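PDB 2PY5: DNA polymerase from Bacillus phage phi29, which copies the viral DNA by protein-primed, highly processive strand-displacement synthesis and proofreads the product with a 3'-5' exonuclease. Local coordinates for residues Y148-E151 with G155-I158; Y439-A444 with G481-E486; R451-D456 with H461-E466. The protein carries 2 engineered substitutions. All coordinates share one frame; numbering follows the deposited sequence.

Contact 1. Residues Y148-E151 with G155-I158; sequences YHKE and GYKI. With nucleotides of chain A.
In one of its two deposited conformers, K150 turns its CG anti to the backbone N (chi1 170°) and runs fully extended beyond it, which brings NZ to OH of Y156. The Y156 ring leaves its own backbone with CG likewise anti to N (chi1 164°). The two side chains meet at about a right angle. In this conformer NZ of K150 gives a weak hydrogen bond to OH of Y156, 3.3 Å long, which is best taken as tentative. CE of K150 lies 3.6 Å from the same OH, and its approach to the ring is oblique. A water also sits near both groups, but its distance to K150 NZ is too short to be taken at face value. The stronger partner of the Y156 hydroxyl is E162, on the helix that follows. E151 points away from Y156 and forms a salt bridge with K18.

Both segments belong to the loop between helices 130-136 and 160-182 of the 3'-5' exonuclease domain. This surface loop also reaches the single-stranded DNA. One face of the Y148 ring covers the base of DT7 of chain A, with C5 of DT7 3.6 Å above the ring plane and offset toward its rim. OH of Y148 comes 3.4 Å from the methyl carbon C7 of DT7. Y148 is known to stabilise the frayed 3' terminus at the exonuclease site. The side chain of Y156 lies about 8 Å from that of E14, which is essential for exonucleolysis.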
loop_
_atom_site.group_PDB
_atom_site.type_symbol
_atom_site.label_atom_id
_atom_site.label_comp_id
_atom_site.label_asym_id
_atom_site.label_seq_id
_atom_site.Cartn_x
_atom_site.Cartn_y
_atom_site.Cartn_z
ATOM N N TYR F 148 26.839 -3.505 0.677
ATOM C CA TYR F 148 26.180 -4.592 -0.068
ATOM C C TYR F 148 27.092 -5.267 -1.079
ATOM O O TYR F 148 27.021 -6.480 -1.277
ATOM C CB TYR F 148 24.953 -4.083 -0.829
ATOM C CG TYR F 148 23.940 -3.343 0.007
ATOM C CD1 TYR F 148 23.524 -2.067 -0.360
ATOM C CD2 TYR F 148 23.412 -3.903 1.165
ATOM C CE1 TYR F 148 22.592 -1.371 0.395
ATOM C CE2 TYR F 148 22.470 -3.205 1.938
ATOM C CZ TYR F 148 22.078 -1.937 1.537
ATOM O OH TYR F 148 21.167 -1.220 2.261
ATOM N N HIS F 149 27.943 -4.477 -1.726
ATOM C CA HIS F 149 28.659 -4.947 -2.907
ATOM C C HIS F 149 30.092 -5.386 -2.629
ATOM O O HIS F 149 30.821 -5.695 -3.561
ATOM C CB HIS F 149 28.602 -3.870 -3.987
ATOM C CG HIS F 149 27.213 -3.402 -4.265
ATOM N ND1 HIS F 149 26.248 -4.227 -4.804
ATOM C CD2 HIS F 149 26.603 -2.218 -4.022
ATOM C CE1 HIS F 149 25.113 -3.558 -4.911
ATOM N NE2 HIS F 149 25.305 -2.334 -4.451
ATOM N N LYS F 150 30.475 -5.424 -1.349
ATOM C CA LYS F 150 31.795 -5.908 -0.968
ATOM C C LYS F 150 32.004 -7.330 -1.485
ATOM O O LYS F 150 31.076 -8.161 -1.478
ATOM C CB LYS F 150 31.999 -5.868 0.554
ATOM C CG LYS F 150 33.267 -6.588 1.013
ATOM C CD LYS F 150 33.610 -6.340 2.461
ATOM C CE LYS F 150 34.825 -7.166 2.859
ATOM N NZ LYS F 150 35.255 -6.930 4.259
ATOM N N GLU F 151 33.230 -7.593 -1.935
ATOM C CA GLU F 151 33.625 -8.910 -2.409
ATOM C C GLU F 151 33.576 -9.906 -1.245
ATOM O O GLU F 151 34.300 -9.735 -0.248
ATOM C CB GLU F 151 35.038 -8.831 -2.994
ATOM C CG GLU F 151 35.709 -10.171 -3.302
ATOM C CD GLU F 151 35.036 -10.939 -4.423
ATOM O OE1 GLU F 151 34.202 -10.350 -5.150
ATOM O OE2 GLU F 151 35.367 -12.138 -4.584
ATOM N N GLY F 155 32.086 -18.899 1.950
ATOM C CA GLY F 155 32.746 -19.137 3.247
ATOM C C GLY F 155 33.327 -17.885 3.874
ATOM O O GLY F 155 34.031 -17.947 4.883
ATOM N N TYR F 156 33.044 -16.741 3.261
ATOM C CA TYR F 156 33.477 -15.444 3.770
ATOM C C TYR F 156 33.112 -15.289 5.248
ATOM O O TYR F 156 31.974 -15.590 5.664
ATOM C CB TYR F 156 32.858 -14.312 2.926
ATOM C CG TYR F 156 32.912 -12.942 3.552
ATOM C CD1 TYR F 156 34.050 -12.160 3.448
ATOM C CD2 TYR F 156 31.820 -12.417 4.224
ATOM C CE1 TYR F 156 34.113 -10.904 4.014
ATOM C CE2 TYR F 156 31.883 -11.156 4.805
ATOM C CZ TYR F 156 33.025 -10.405 4.685
ATOM O OH TYR F 156 33.095 -9.151 5.241
ATOM N N LYS F 157 34.096 -14.840 6.025
ATOM C CA LYS F 157 33.959 -14.650 7.466
ATOM C C LYS F 157 33.220 -13.355 7.795
ATOM O O LYS F 157 33.701 -12.261 7.493
ATOM C CB LYS F 157 35.350 -14.624 8.095
ATOM C CG LYS F 157 35.410 -14.330 9.583
ATOM C CD LYS F 157 36.789 -14.674 10.114
ATOM C CE LYS F 157 37.118 -13.976 11.412
ATOM N NZ LYS F 157 38.518 -14.290 11.830
ATOM N N ILE F 158 32.068 -13.487 8.442
ATOM C CA ILE F 158 31.254 -12.336 8.823
ATOM C C ILE F 158 31.979 -11.500 9.883
ATOM O O ILE F 158 32.453 -12.042 10.887
ATOM C CB ILE F 158 29.869 -12.783 9.370
ATOM C CG1 ILE F 158 29.108 -13.622 8.332
ATOM C CG2 ILE F 158 29.035 -11.575 9.750
ATOM C CD1 ILE F 158 27.874 -14.317 8.900
ATOM P P DT A 7 18.293 -5.721 3.134
ATOM O OP1 DT A 7 18.688 -6.262 4.444
ATOM O OP2 DT A 7 18.288 -4.262 2.908
ATOM O "O5'" DT A 7 19.221 -6.317 1.977
ATOM C "C5'" DT A 7 19.369 -7.717 1.795
ATOM C "C4'" DT A 7 20.331 -7.940 0.642
ATOM O "O4'" DT A 7 19.807 -7.312 -0.544
ATOM C "C3'" DT A 7 21.727 -7.336 0.805
ATOM O "O3'" DT A 7 22.621 -8.192 1.528
ATOM C "C2'" DT A 7 22.157 -7.221 -0.650
ATOM C "C1'" DT A 7 20.868 -6.860 -1.365
ATOM N N1 DT A 7 20.699 -5.385 -1.629
ATOM C C2 DT A 7 21.276 -4.878 -2.766
ATOM O O2 DT A 7 21.913 -5.556 -3.552
ATOM N N3 DT A 7 21.083 -3.539 -2.964
ATOM C C4 DT A 7 20.379 -2.673 -2.153
ATOM O O4 DT A 7 20.270 -1.473 -2.432
ATOM C C5 DT A 7 19.796 -3.263 -0.974
ATOM C C7 DT A 7 19.006 -2.412 -0.026
ATOM C C6 DT A 7 19.974 -4.578 -0.761
HETATM O O HOH W 1 36.297 -8.474 5.946
#

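Contact 2. Residues Y439-A444 with G481-E486; sequences YTTITA and GYWAHE. With EDO (1,2-ethanediol), chain T; EDO (1,2-ethanediol), chain B; EDO (1,2-ethanediol), chain X.
Van der Waals contact comes first: CB of A444 sits 3.5 Å from CZ2 of W483, approaching the indole obliquely. The W483 side chain leaves the strand with CG anti to the carbonyl carbon (chi1 -67°), and its six-membered ring reaches the helix. CH2 of W483 ends 3.8 Å from OG1 of T441, and these two side chains cross at about a right angle. T440 meets the indole twice. Its carbonyl O lies at the ring edge, near the plane, 3.6 Å from W483 CZ2, and its CG2 is 4.1 Å from that same CZ2.

The contact sets helix 427-447 against strand 483-489 of the polymerase domain, with local axes 63° apart. W483 also packs on I460 and on V250, a catalytic magnesium ligand. The side chain of T441 is about 5 Å from that of D458, another ligand of that metal.

The polar link is a water. Water 2 donates to T440 O at 2.8 Å and accepts from W483 NE1 at 3.1 Å. The buried indole N-H is thus satisfied through the water. The threonine hydroxyls have partners elsewhere. OG1 of T441 bonds to O of T457, in the YCDTD motif, and OG1 of T440 to W436 O and R261 NH2. An ethanediol, probably from the crystallisation liquor, lies beside both segments: O1 of the chain T molecule donates to O of G481 at 2.9 Å and sits next to CG2 of T440.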
loop_
_atom_site.group_PDB
_atom_site.type_symbol
_atom_site.label_atom_id
_atom_site.label_comp_id
_atom_site.label_asym_id
_atom_site.label_seq_id
_atom_site.Cartn_x
_atom_site.Cartn_y
_atom_site.Cartn_z
ATOM N N TYR F 439 -14.601 12.489 -4.021
ATOM C CA TYR F 439 -15.552 13.586 -3.961
ATOM C C TYR F 439 -15.058 14.668 -2.998
ATOM O O TYR F 439 -15.119 15.863 -3.291
ATOM C CB TYR F 439 -16.923 13.052 -3.517
ATOM C CG TYR F 439 -17.970 14.102 -3.322
ATOM C CD1 TYR F 439 -18.762 14.512 -4.371
ATOM C CD2 TYR F 439 -18.160 14.705 -2.076
ATOM C CE1 TYR F 439 -19.711 15.486 -4.204
ATOM C CE2 TYR F 439 -19.113 15.682 -1.898
ATOM C CZ TYR F 439 -19.888 16.070 -2.967
ATOM O OH TYR F 439 -20.861 17.052 -2.824
ATOM N N THR F 440 -14.594 14.240 -1.828
ATOM C CA THR F 440 -14.110 15.174 -0.831
ATOM C C THR F 440 -13.009 16.068 -1.382
ATOM O O THR F 440 -13.033 17.299 -1.207
ATOM C CB THR F 440 -13.593 14.441 0.384
ATOM O OG1 THR F 440 -14.667 13.663 0.955
ATOM C CG2 THR F 440 -13.047 15.422 1.415
ATOM N N THR F 441 -12.035 15.442 -2.044
ATOM C CA THR F 441 -10.878 16.171 -2.553
ATOM C C THR F 441 -11.196 17.006 -3.803
ATOM O O THR F 441 -10.842 18.178 -3.879
ATOM C CB THR F 441 -9.754 15.175 -2.795
ATOM O OG1 THR F 441 -9.357 14.667 -1.512
ATOM C CG2 THR F 441 -8.562 15.813 -3.557
ATOM N N ILE F 442 -11.904 16.413 -4.753
ATOM C CA ILE F 442 -12.271 17.107 -5.987
ATOM C C ILE F 442 -13.135 18.330 -5.701
ATOM O O ILE F 442 -12.928 19.400 -6.301
ATOM C CB ILE F 442 -12.973 16.161 -6.974
ATOM C CG1 ILE F 442 -12.004 15.073 -7.418
ATOM C CG2 ILE F 442 -13.538 16.944 -8.159
ATOM C CD1 ILE F 442 -12.663 13.895 -8.125
ATOM N N THR F 443 -14.101 18.210 -4.788
ATOM C CA THR F 443 -14.996 19.339 -4.525
ATOM C C THR F 443 -14.262 20.518 -3.857
ATOM O O THR F 443 -14.531 21.672 -4.192
ATOM C CB THR F 443 -16.248 18.926 -3.723
ATOM O OG1 THR F 443 -15.876 18.362 -2.473
ATOM C CG2 THR F 443 -17.081 17.924 -4.505
ATOM N N ALA F 444 -13.321 20.218 -2.963
ATOM C CA ALA F 444 -12.526 21.276 -2.331
ATOM C C ALA F 444 -11.605 21.918 -3.355
ATOM O O ALA F 444 -11.519 23.130 -3.437
ATOM C CB ALA F 444 -11.734 20.740 -1.158
ATOM N N GLY F 481 -11.860 14.286 9.129
ATOM C CA GLY F 481 -12.524 14.609 7.880
ATOM C C GLY F 481 -12.406 16.068 7.465
ATOM O O GLY F 481 -12.741 16.411 6.326
ATOM N N TYR F 482 -11.951 16.927 8.379
ATOM C CA TYR F 482 -11.657 18.319 8.043
ATOM C C TYR F 482 -10.297 18.413 7.344
ATOM O O TYR F 482 -9.501 17.481 7.378
ATOM C CB TYR F 482 -11.663 19.199 9.283
ATOM C CG TYR F 482 -13.051 19.497 9.841
ATOM C CD1 TYR F 482 -13.540 20.791 9.862
ATOM C CD2 TYR F 482 -13.858 18.485 10.344
ATOM C CE1 TYR F 482 -14.799 21.083 10.386
ATOM C CE2 TYR F 482 -15.129 18.762 10.867
ATOM C CZ TYR F 482 -15.588 20.065 10.880
ATOM O OH TYR F 482 -16.844 20.379 11.400
ATOM N N TRP F 483 -10.050 19.563 6.719
ATOM C CA TRP F 483 -8.775 19.830 6.045
ATOM C C TRP F 483 -7.823 20.523 6.996
ATOM O O TRP F 483 -8.140 21.593 7.511
ATOM C CB TRP F 483 -8.984 20.740 4.843
ATOM C CG TRP F 483 -9.758 20.112 3.756
ATOM C CD1 TRP F 483 -11.116 20.106 3.613
ATOM C CD2 TRP F 483 -9.229 19.390 2.653
ATOM N NE1 TRP F 483 -11.469 19.415 2.473
ATOM C CE2 TRP F 483 -10.325 18.960 1.867
ATOM C CE3 TRP F 483 -7.933 19.054 2.246
ATOM C CZ2 TRP F 483 -10.156 18.220 0.697
ATOM C CZ3 TRP F 483 -7.771 18.304 1.100
ATOM C CH2 TRP F 483 -8.882 17.899 0.332
ATOM N N ALA F 484 -6.667 19.920 7.235
ATOM C CA ALA F 484 -5.622 20.582 8.019
ATOM C C ALA F 484 -4.793 21.425 7.074
ATOM O O ALA F 484 -4.428 20.974 5.996
ATOM C CB ALA F 484 -4.726 19.562 8.691
ATOM N N HIS F 485 -4.476 22.643 7.490
ATOM C CA HIS F 485 -3.441 23.417 6.817
ATOM C C HIS F 485 -2.115 22.796 7.250
ATOM O O HIS F 485 -1.666 22.953 8.396
ATOM C CB HIS F 485 -3.535 24.891 7.190
ATOM C CG HIS F 485 -2.453 25.738 6.589
ATOM N ND1 HIS F 485 -2.151 26.999 7.070
ATOM C CD2 HIS F 485 -1.591 25.504 5.565
ATOM C CE1 HIS F 485 -1.162 27.508 6.350
ATOM N NE2 HIS F 485 -0.791 26.615 5.449
ATOM N N GLU F 486 -1.507 22.066 6.335
ATOM C CA GLU F 486 -0.369 21.228 6.640
ATOM C C GLU F 486 0.945 21.991 6.564
ATOM O O GLU F 486 1.841 21.776 7.393
ATOM C CB GLU F 486 -0.346 20.060 5.661
ATOM C CG GLU F 486 0.744 19.050 5.886
ATOM C CD GLU F 486 0.476 17.805 5.103
ATOM O OE1 GLU F 486 0.908 17.739 3.928
ATOM O OE2 GLU F 486 -0.215 16.905 5.642
HETATM C C1 EDO T . -15.239 14.375 4.568
HETATM O O1 EDO T . -13.833 14.209 4.778
HETATM C C2 EDO T . -16.038 13.478 5.510
HETATM O O2 EDO T . -15.808 13.840 6.881
HETATM C C1 EDO B . 1.519 25.757 8.347
HETATM O O1 EDO B . 0.801 24.710 9.006
HETATM C C2 EDO B . 1.337 27.066 9.107
HETATM O O2 EDO B . 1.485 26.868 10.524
HETATM C C1 EDO X . -18.194 21.778 -6.934
HETATM O O1 EDO X . -18.753 22.675 -7.903
HETATM C C2 EDO X . -18.241 22.401 -5.542
HETATM O O2 EDO X . -16.924 22.620 -4.997
HETATM O O HOH W 2 -14.076 18.805 0.898
#

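Contact 3. Residues R451-D456 with H461-E466. With EDO (1,2-ethanediol), chain U.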
loop_
_atom_site.group_PDB
_atom_site.type_symbol
_atom_site.label_atom_id
_atom_site.label_comp_id
_atom_site.label_asym_id
_atom_site.label_seq_id
_atom_site.Cartn_x
_atom_site.Cartn_y
_atom_site.Cartn_z
ATOM N N ARG F 451 -6.846 28.880 -7.685
ATOM C CA ARG F 451 -5.551 28.727 -7.014
ATOM C C ARG F 451 -5.023 27.294 -7.041
ATOM O O ARG F 451 -3.929 27.047 -6.581
ATOM C CB ARG F 451 -5.681 29.207 -5.566
ATOM C CG ARG F 451 -5.940 30.712 -5.446
ATOM C CD ARG F 451 -6.273 31.096 -4.008
ATOM N NE ARG F 451 -5.185 30.766 -3.085
ATOM C CZ ARG F 451 -5.221 30.949 -1.767
ATOM N NH1 ARG F 451 -6.306 31.460 -1.191
ATOM N NH2 ARG F 451 -4.175 30.611 -1.024
ATOM N N ILE F 452 -5.795 26.354 -7.584
ATOM C CA ILE F 452 -5.430 24.941 -7.494
ATOM C C ILE F 452 -4.236 24.588 -8.381
ATOM O O ILE F 452 -4.234 24.851 -9.588
ATOM C CB ILE F 452 -6.627 24.003 -7.790
ATOM C CG1 ILE F 452 -6.296 22.560 -7.418
ATOM C CG2 ILE F 452 -7.067 24.096 -9.284
ATOM C CD1 ILE F 452 -6.097 22.314 -5.916
ATOM N N ILE F 453 -3.221 23.998 -7.749
ATOM C CA ILE F 453 -2.039 23.500 -8.442
ATOM C C ILE F 453 -2.126 21.994 -8.677
ATOM O O ILE F 453 -1.907 21.514 -9.798
ATOM C CB ILE F 453 -0.742 23.755 -7.621
ATOM C CG1 ILE F 453 -0.541 25.235 -7.315
ATOM C CG2 ILE F 453 0.497 23.214 -8.382
ATOM C CD1 ILE F 453 0.516 25.484 -6.187
ATOM N N TYR F 454 -2.446 21.255 -7.611
ATOM C CA TYR F 454 -2.187 19.817 -7.564
ATOM C C TYR F 454 -3.047 19.164 -6.505
ATOM O O TYR F 454 -3.248 19.743 -5.449
ATOM C CB TYR F 454 -0.704 19.623 -7.216
ATOM C CG TYR F 454 -0.219 18.204 -7.057
ATOM C CD1 TYR F 454 -0.091 17.369 -8.145
ATOM C CD2 TYR F 454 0.090 17.682 -5.804
ATOM C CE1 TYR F 454 0.348 16.057 -8.009
ATOM C CE2 TYR F 454 0.557 16.384 -5.665
ATOM C CZ TYR F 454 0.679 15.574 -6.754
ATOM O OH TYR F 454 1.117 14.263 -6.627
ATOM N N CYS F 455 -3.547 17.971 -6.803
ATOM C CA CYS F 455 -4.231 17.130 -5.824
ATOM C C CYS F 455 -3.550 15.780 -5.763
ATOM O O CYS F 455 -3.163 15.237 -6.796
ATOM C CB CYS F 455 -5.671 16.869 -6.263
ATOM S SG CYS F 455 -6.687 18.345 -6.457
ATOM N N ASP F 456 -3.458 15.222 -4.564
ATOM C CA ASP F 456 -3.089 13.820 -4.429
ATOM C C ASP F 456 -3.826 13.152 -3.286
ATOM O O ASP F 456 -3.386 13.210 -2.135
ATOM C CB ASP F 456 -1.594 13.622 -4.236
ATOM C CG ASP F 456 -1.210 12.134 -4.213
ATOM O OD1 ASP F 456 -2.078 11.289 -4.575
ATOM O OD2 ASP F 456 -0.058 11.797 -3.850
ATOM N N HIS F 461 -3.003 21.360 -3.098
ATOM C CA HIS F 461 -1.913 22.327 -3.067
ATOM C C HIS F 461 -2.385 23.554 -3.826
ATOM O O HIS F 461 -2.824 23.425 -4.977
ATOM C CB HIS F 461 -0.682 21.770 -3.786
ATOM C CG HIS F 461 -0.110 20.521 -3.182
ATOM N ND1 HIS F 461 1.239 20.239 -3.227
ATOM C CD2 HIS F 461 -0.691 19.470 -2.554
ATOM C CE1 HIS F 461 1.463 19.077 -2.645
ATOM N NE2 HIS F 461 0.310 18.585 -2.225
ATOM N N LEU F 462 -2.266 24.730 -3.203
ATOM C CA LEU F 462 -2.756 25.997 -3.762
ATOM C C LEU F 462 -1.622 27.007 -3.885
ATOM O O LEU F 462 -0.699 27.019 -3.074
ATOM C CB LEU F 462 -3.805 26.620 -2.832
ATOM C CG LEU F 462 -5.032 25.804 -2.415
ATOM C CD1 LEU F 462 -5.971 26.694 -1.597
ATOM C CD2 LEU F 462 -5.738 25.213 -3.608
ATOM N N THR F 463 -1.738 27.906 -4.861
ATOM C CA THR F 463 -0.917 29.114 -4.860
ATOM C C THR F 463 -1.377 30.047 -3.724
ATOM O O THR F 463 -2.512 29.960 -3.248
ATOM C CB THR F 463 -1.000 29.869 -6.194
ATOM O OG1 THR F 463 -2.359 30.237 -6.451
ATOM C CG2 THR F 463 -0.474 29.018 -7.352
ATOM N N GLY F 464 -0.491 30.926 -3.267
ATOM C CA GLY F 464 -0.824 31.851 -2.183
ATOM C C GLY F 464 -0.764 31.245 -0.792
ATOM O O GLY F 464 -0.704 30.024 -0.632
ATOM N N THR F 465 -0.819 32.102 0.229
ATOM C CA THR F 465 -0.600 31.646 1.605
ATOM C C THR F 465 -1.777 31.894 2.569
ATOM O O THR F 465 -1.680 31.535 3.739
ATOM C CB THR F 465 0.665 32.282 2.182
ATOM O OG1 THR F 465 0.462 33.684 2.321
ATOM C CG2 THR F 465 1.859 32.019 1.270
ATOM N N GLU F 466 -2.877 32.474 2.085
ATOM C CA GLU F 466 -4.068 32.686 2.916
ATOM C C GLU F 466 -5.102 31.592 2.706
ATOM O O GLU F 466 -5.321 31.137 1.588
ATOM C CB GLU F 466 -4.693 34.049 2.623
ATOM C CG GLU F 466 -3.751 35.231 2.850
ATOM C CD GLU F 466 -3.345 35.436 4.312
ATOM O OE1 GLU F 466 -2.424 36.247 4.559
ATOM O OE2 GLU F 466 -3.933 34.803 5.219
HETATM C C1 EDO U . -1.857 10.736 -0.204
HETATM O O1 EDO U . -1.470 9.373 0.005
HETATM C C2 EDO U . -0.925 11.692 0.541
HETATM O O2 EDO U . -0.738 12.931 -0.172
#
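R451 grips two backbone carbonyls of the other segment with one guanidinium. Its chain bends at chi3 (60°), which turns the group onto O of T463 and O of E466. NE and NH2 both reach O of T463, NE at 2.8 Å, in a side-on grip. NH1 and NH2 meet O of E466 end-on, NH2 at 2.9 Å. Both oxygens lie in the guanidinium plane, which fixes its rotation. CD1 of L462 lies over one face.

The antiparallel hairpin is equally tight. I453 N donates to H461 O at 2.9 Å, and Y454 N makes a weak bond to that oxygen, a classic beta bulge. Y454 also turns its ring edge to the face of H461 in a T-shaped pair, planes at 81°. Y454 OH bonds K498 N, and H461 ND1 bonds Y494 OH. On the face opposite Y454 and H461, CD1 of I452 meets CD2 of L462 at 3.7 Å.

The loose side is the loop at T465 and E466, where the exposed E466 side chain leads away.

The first strand starts the YCDTD motif and carries the catalytic magnesium ligand D456. Strands 231-233 and 241-250 flank the hairpin, and helix 427-447 packs on I452 and C455.

In the fold
Contact 1 is a surface contact in the exonuclease domain. Its centre is about 51 and 50 Å from the centres of contacts 2 and 3, which lie in the polymerase domain. It rests on one weak, tentative bond, and the same loop carries Y148, which lies against a DNA base. Contact 2 is buried and joins helix to sheet, mainly by the fit of one indole. Contact 3 is partly buried and far larger in buried area, built on backbone bonds and an arginine grip. Contacts 2 and 3 reach the same sheet and touch where CG2 of T441 packs 4.1 Å from CB of C455. Strand 452-456 is the next element after helix 427-447.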